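Local coordinates for peptide ABC transporter, peptide-binding protein (Thermus thermophilus, PDB 2D5W) that binds oligopeptides, here a pentapeptide, and probably delivers them to an ABC transporter for uptake into the cell, at residues S13-V18 with Y249-N254. Residues are numbered along the deposited sequence; the frame is centred on the assembly and turned at random.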
# COMPACT_ATOMS: atom_id res chain seq x y z
N SER A 13 5.18 13.32 -4.36
CA SER A 13 6.58 13.28 -3.97
C SER A 13 7.25 11.93 -4.23
O SER A 13 8.42 11.74 -3.90
CB SER A 13 6.73 13.64 -2.49
OG SER A 13 6.03 12.72 -1.67
N GLN A 14 6.50 11.00 -4.82
CA GLN A 14 7.03 9.68 -5.16
C GLN A 14 6.50 9.32 -6.53
O GLN A 14 5.41 9.73 -6.91
CB GLN A 14 6.58 8.65 -4.12
CG GLN A 14 7.17 8.91 -2.75
CD GLN A 14 6.71 7.93 -1.70
OE1 GLN A 14 6.30 6.81 -2.00
NE2 GLN A 14 6.80 8.34 -0.44
N GLU A 15 7.29 8.55 -7.28
CA GLU A 15 6.92 8.15 -8.63
C GLU A 15 6.87 6.64 -8.78
O GLU A 15 7.71 5.93 -8.23
CB GLU A 15 7.94 8.73 -9.62
CG GLU A 15 7.62 8.50 -11.09
CD GLU A 15 8.58 9.24 -12.01
OE1 GLU A 15 9.36 10.08 -11.52
OE2 GLU A 15 8.54 8.98 -13.24
N PRO A 16 5.88 6.12 -9.52
CA PRO A 16 5.80 4.66 -9.70
C PRO A 16 7.06 4.14 -10.39
O PRO A 16 7.58 4.78 -11.30
CB PRO A 16 4.57 4.48 -10.59
CG PRO A 16 3.74 5.69 -10.28
CD PRO A 16 4.76 6.79 -10.18
N ARG A 17 7.55 2.98 -9.97
CA ARG A 17 8.72 2.40 -10.61
C ARG A 17 8.30 1.79 -11.95
O ARG A 17 9.05 1.83 -12.93
CB ARG A 17 9.35 1.34 -9.71
CG ARG A 17 10.58 0.64 -10.30
CD ARG A 17 11.63 1.62 -10.82
NE ARG A 17 12.82 0.94 -11.33
CZ ARG A 17 13.81 0.48 -10.57
NH1 ARG A 17 14.85 -0.13 -11.13
NH2 ARG A 17 13.76 0.62 -9.25
N VAL A 18 7.11 1.20 -11.97
CA VAL A 18 6.51 0.60 -13.16
C VAL A 18 5.04 0.98 -13.13
O VAL A 18 4.53 1.43 -12.10
CB VAL A 18 6.65 -0.95 -13.20
CG1 VAL A 18 8.11 -1.33 -13.35
CG2 VAL A 18 6.06 -1.56 -11.94
N TYR A 249 0.33 14.12 -13.52
CA TYR A 249 0.97 13.95 -12.22
C TYR A 249 2.38 14.50 -12.38
O TYR A 249 3.10 14.11 -13.30
CB TYR A 249 1.04 12.47 -11.83
CG TYR A 249 -0.08 12.00 -10.95
CD1 TYR A 249 0.11 11.84 -9.57
CD2 TYR A 249 -1.34 11.72 -11.47
CE1 TYR A 249 -0.92 11.41 -8.75
CE2 TYR A 249 -2.37 11.28 -10.66
CZ TYR A 249 -2.16 11.13 -9.30
OH TYR A 249 -3.19 10.69 -8.51
N ARG A 250 2.76 15.41 -11.50
CA ARG A 250 4.10 16.00 -11.50
C ARG A 250 4.81 15.44 -10.28
O ARG A 250 4.28 15.48 -9.17
CB ARG A 250 4.03 17.52 -11.41
CG ARG A 250 3.71 18.21 -12.73
CD ARG A 250 3.73 19.71 -12.56
NE ARG A 250 5.00 20.19 -12.02
CZ ARG A 250 5.21 21.43 -11.59
NH1 ARG A 250 6.40 21.78 -11.12
NH2 ARG A 250 4.23 22.32 -11.63
N PHE A 251 6.02 14.92 -10.49
CA PHE A 251 6.80 14.32 -9.41
C PHE A 251 7.96 15.18 -8.96
O PHE A 251 8.81 15.57 -9.75
CB PHE A 251 7.32 12.96 -9.87
CG PHE A 251 6.23 12.04 -10.34
CD1 PHE A 251 5.30 11.54 -9.44
CD2 PHE A 251 6.11 11.72 -11.69
CE1 PHE A 251 4.25 10.74 -9.87
CE2 PHE A 251 5.05 10.91 -12.13
CZ PHE A 251 4.12 10.43 -11.22
N ILE A 252 7.96 15.49 -7.66
CA ILE A 252 9.03 16.28 -7.05
C ILE A 252 9.41 15.51 -5.79
O ILE A 252 8.68 15.52 -4.80
CB ILE A 252 8.53 17.71 -6.71
CG1 ILE A 252 8.07 18.41 -8.00
CG2 ILE A 252 9.66 18.51 -6.06
CD1 ILE A 252 7.49 19.80 -7.78
N GLN A 253 10.55 14.83 -5.85
CA GLN A 253 11.02 13.96 -4.76
C GLN A 253 11.26 14.61 -3.41
O GLN A 253 10.95 14.01 -2.37
CB GLN A 253 12.28 13.23 -5.20
CG GLN A 253 12.66 12.07 -4.29
CD GLN A 253 14.00 11.45 -4.64
OE1 GLN A 253 14.41 11.45 -5.80
NE2 GLN A 253 14.68 10.92 -3.63
N ASN A 254 11.85 15.80 -3.40
CA ASN A 254 12.10 16.47 -2.14
C ASN A 254 10.79 17.11 -1.72
O ASN A 254 10.25 17.96 -2.43
CB ASN A 254 13.20 17.52 -2.30
CG ASN A 254 13.49 18.24 -1.00
OD1 ASN A 254 12.69 19.05 -0.54
ND2 ASN A 254 14.63 17.94 -0.40
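Glu15 lies across the ring of Phe251, its CG 3.7 Å from the ring centroid and almost straight above it, a CH-pi contact over one face. CG sits anti to the backbone N (chi1 -175°) and the chain beyond it is extended, which carries the carboxylate out over the ring rim with the two planes 9° apart, stacked; Glu15 CD comes to 3.5 Å from Phe251 CD2. The apolar contact is continued by Pro16, whose CD is 3.8 Å from Phe251 CZ, and Ile36 of helix 31-40 touches both rings. Gln14 O approaches Phe251 CD1 obliquely at 3.1 Å.

No hydrogen bond joins 13-18 to 249-254. Their backbones meet instead through two CA-H...O contacts: Ser13 CA lies 3.2 Å from Ile252 O, and Gln253 CA lies 3.5 Å from Ser13 O, nearly straight at 172°. Here the two segments leave neighbouring parallel strands, 7-12 and 246-251, of this solute-binding protein's mixed sheet.

The polar ends look elsewhere. Ser13 OG bonds Ser274 O, and Gln14 binds Ser443 through OE1 and the bound peptide's backbone through NE2, so the packing lies right behind a peptide contact.

Buried Gln14 O has no hydrogen-bond partner in the model; the C-H at Phe251 CD1 may partly offset this. Trp218 NE1 and Gly221 N both donate to Glu15 OE2, probably fixing the carboxylate over the rim and stabilising its negative charge.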